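Local coordinates for protein VESB protease (Vibrio cholerae, PDB 4LK4) that probably cleaves peptide bonds within proteins as a secreted trypsin-like serine endopeptidase of the S1 family, at residues Pro180-Ala188 against Tyr228-Phe237. The protein carries 1 engineered substitution. Sequence-based numbering, arbitrary orientation.
Sequences PNSTNFCAA and YGVYTNVSYF
Phe-185 and Tyr-231 face each other as a hydrogen-bonded pair in the antiparallel ladder of strands 184-188 and 229-233. The ladder belongs to the second, C-terminal beta-barrel of the chymotrypsin fold, where strands 156-162 and 211-216 flank the two. The bond from Tyr-231 N to Phe-185 O is short, 2.7 Å, and runs nearly straight out from the carbonyl. Phe-185 N donates back to Tyr-231 O. Two residues further along, beyond the non-hydrogen-bonded pair Cys-186 and Val-230, Ala-187 and Gly-229 also exchange two backbone bonds.

At the end of strand 229-233, the side chain of Asn-233 points to the loop 180-183 that leads into strand 184-188. Its CB lies 3.2 Å from Ser-182 O. CG stands anti to the backbone N (chi1 177°), which carries the amide toward the turn at 180-182. There ND2 donates to Ser-182 O at 2.8 Å, a bent bond (137° at the hydrogen). OD1 turns back to its own segment and takes a weak bond from Tyr-236 N. ND2 also gives a weak bond to a water that lies 2.8 Å from Pro-180 O.

The Tyr-236 ring lays one face over the Ser-182 to Thr-183 peptide, while Asn-181 OD1 meets its edge. In the sheet, Tyr-231 CB sits over one face of the Phe-185 ring, 3.9 Å from its centroid, a CH-pi contact. The two rings are slid apart and barely overlap. On the other side of the sheet, Cys-186, in a disulfide with Cys-168, brings SG to 3.8 Å from Tyr-228 CD2.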
# COMPACT_ATOMS: atom_id res chain seq x y z
N PRO A 180 17.69 11.88 -1.62
CA PRO A 180 16.29 12.13 -1.91
C PRO A 180 15.66 11.00 -2.73
O PRO A 180 14.43 10.83 -2.73
CB PRO A 180 16.32 13.41 -2.76
CG PRO A 180 17.66 14.02 -2.53
CD PRO A 180 18.57 12.89 -2.25
N ASN A 181 16.49 10.27 -3.45
CA ASN A 181 16.04 9.16 -4.23
C ASN A 181 15.93 7.97 -3.28
O ASN A 181 16.67 7.01 -3.39
CB ASN A 181 17.01 8.89 -5.38
CG ASN A 181 16.62 7.68 -6.18
OD1 ASN A 181 15.44 7.40 -6.35
ND2 ASN A 181 17.61 6.93 -6.65
N SER A 182 14.98 8.05 -2.35
CA SER A 182 14.77 7.03 -1.33
C SER A 182 13.30 6.94 -0.93
O SER A 182 12.45 7.75 -1.35
CB SER A 182 15.61 7.33 -0.08
OG SER A 182 15.35 8.64 0.41
N THR A 183 13.05 5.95 -0.08
CA THR A 183 11.75 5.53 0.36
C THR A 183 10.87 6.62 0.99
O THR A 183 9.65 6.48 0.98
CB THR A 183 11.88 4.38 1.39
OG1 THR A 183 10.58 3.92 1.76
CG2 THR A 183 12.60 4.83 2.66
N ASN A 184 11.46 7.61 1.63
CA ASN A 184 10.64 8.61 2.27
C ASN A 184 11.30 9.97 2.37
O ASN A 184 12.52 10.10 2.17
CB ASN A 184 10.13 8.13 3.63
CG ASN A 184 11.23 7.74 4.59
OD1 ASN A 184 12.39 8.10 4.43
ND2 ASN A 184 10.86 7.01 5.63
N PHE A 185 10.47 10.98 2.62
CA PHE A 185 10.93 12.37 2.79
C PHE A 185 10.14 13.06 3.89
O PHE A 185 9.16 12.52 4.40
CB PHE A 185 10.76 13.15 1.47
CG PHE A 185 9.33 13.36 1.05
CD1 PHE A 185 8.61 14.44 1.52
CD2 PHE A 185 8.72 12.48 0.18
CE1 PHE A 185 7.31 14.64 1.10
CE2 PHE A 185 7.41 12.65 -0.20
CZ PHE A 185 6.70 13.74 0.26
N CYS A 186 10.56 14.28 4.21
CA CYS A 186 10.01 15.06 5.29
C CYS A 186 9.37 16.32 4.78
O CYS A 186 9.79 16.90 3.78
CB CYS A 186 11.14 15.52 6.22
SG CYS A 186 11.82 14.23 7.27
N ALA A 187 8.39 16.80 5.53
CA ALA A 187 7.79 18.07 5.26
C ALA A 187 7.35 18.66 6.57
O ALA A 187 6.97 17.94 7.49
CB ALA A 187 6.61 17.91 4.34
N ALA A 188 7.37 19.98 6.63
CA ALA A 188 7.16 20.67 7.88
C ALA A 188 5.91 21.48 7.88
O ALA A 188 5.59 22.19 6.92
CB ALA A 188 8.35 21.57 8.17
N TYR A 228 9.63 16.88 12.08
CA TYR A 228 8.96 16.91 10.80
C TYR A 228 8.00 15.73 10.68
O TYR A 228 8.07 14.78 11.45
CB TYR A 228 10.00 16.75 9.68
CG TYR A 228 11.17 17.70 9.75
CD1 TYR A 228 10.97 19.07 9.96
CD2 TYR A 228 12.46 17.24 9.55
CE1 TYR A 228 12.03 19.94 10.01
CE2 TYR A 228 13.54 18.11 9.61
CZ TYR A 228 13.32 19.46 9.83
OH TYR A 228 14.39 20.32 9.89
N GLY A 229 7.13 15.77 9.67
CA GLY A 229 6.32 14.64 9.29
C GLY A 229 7.08 13.89 8.22
O GLY A 229 7.78 14.50 7.40
N VAL A 230 6.95 12.56 8.24
CA VAL A 230 7.65 11.71 7.30
C VAL A 230 6.64 11.05 6.37
O VAL A 230 5.64 10.49 6.81
CB VAL A 230 8.43 10.67 8.07
CG1 VAL A 230 9.08 9.69 7.12
CG2 VAL A 230 9.47 11.36 8.94
N TYR A 231 6.94 11.10 5.07
CA TYR A 231 6.00 10.71 4.03
C TYR A 231 6.66 9.73 3.09
O TYR A 231 7.79 9.95 2.64
CB TYR A 231 5.55 11.95 3.24
CG TYR A 231 4.91 13.00 4.11
CD1 TYR A 231 5.68 13.93 4.80
CD2 TYR A 231 3.54 13.05 4.26
CE1 TYR A 231 5.09 14.85 5.64
CE2 TYR A 231 2.93 13.98 5.07
CZ TYR A 231 3.71 14.87 5.76
OH TYR A 231 3.06 15.80 6.53
N THR A 232 5.98 8.62 2.81
CA THR A 232 6.50 7.68 1.87
C THR A 232 6.54 8.38 0.52
O THR A 232 5.62 9.14 0.17
CB THR A 232 5.64 6.42 1.81
OG1 THR A 232 5.65 5.79 3.10
CG2 THR A 232 6.18 5.45 0.79
N ASN A 233 7.62 8.15 -0.21
CA ASN A 233 7.91 8.82 -1.45
C ASN A 233 7.29 8.13 -2.69
O ASN A 233 7.80 7.12 -3.16
CB ASN A 233 9.42 8.88 -1.57
CG ASN A 233 9.90 9.49 -2.86
OD1 ASN A 233 9.10 9.79 -3.78
ND2 ASN A 233 11.21 9.70 -2.96
N VAL A 234 6.19 8.67 -3.21
CA VAL A 234 5.50 8.03 -4.31
C VAL A 234 6.33 7.93 -5.59
O VAL A 234 6.22 6.94 -6.34
CB VAL A 234 4.15 8.71 -4.58
CG1 VAL A 234 3.56 8.29 -5.92
CG2 VAL A 234 3.18 8.36 -3.48
N SER A 235 7.16 8.94 -5.87
CA SER A 235 8.00 8.89 -7.09
C SER A 235 8.89 7.66 -7.11
O SER A 235 9.01 6.98 -8.12
CB SER A 235 8.88 10.10 -7.19
OG SER A 235 8.10 11.21 -7.56
N TYR A 236 9.48 7.36 -5.96
CA TYR A 236 10.44 6.29 -5.83
C TYR A 236 9.74 4.95 -5.99
O TYR A 236 10.40 3.94 -6.20
CB TYR A 236 11.11 6.43 -4.45
CG TYR A 236 12.11 5.36 -4.06
CD1 TYR A 236 13.43 5.43 -4.46
CD2 TYR A 236 11.73 4.30 -3.27
CE1 TYR A 236 14.36 4.46 -4.10
CE2 TYR A 236 12.64 3.32 -2.91
CZ TYR A 236 13.96 3.41 -3.33
OH TYR A 236 14.85 2.46 -2.96
N PHE A 237 8.40 4.94 -5.85
CA PHE A 237 7.64 3.68 -5.80
C PHE A 237 6.71 3.40 -7.00
O PHE A 237 5.93 2.45 -6.96
CB PHE A 237 6.88 3.58 -4.46
CG PHE A 237 7.74 3.08 -3.30
CD1 PHE A 237 8.41 1.87 -3.38
CD2 PHE A 237 7.88 3.84 -2.15
CE1 PHE A 237 9.20 1.43 -2.33
CE2 PHE A 237 8.68 3.42 -1.11
CZ PHE A 237 9.33 2.21 -1.19
O HOH W 1 12.69 11.03 -0.56
O HOH W 2 12.70 9.53 -5.98
O HOH W 3 8.22 4.85 3.60
O HOH W 4 4.25 17.36 7.97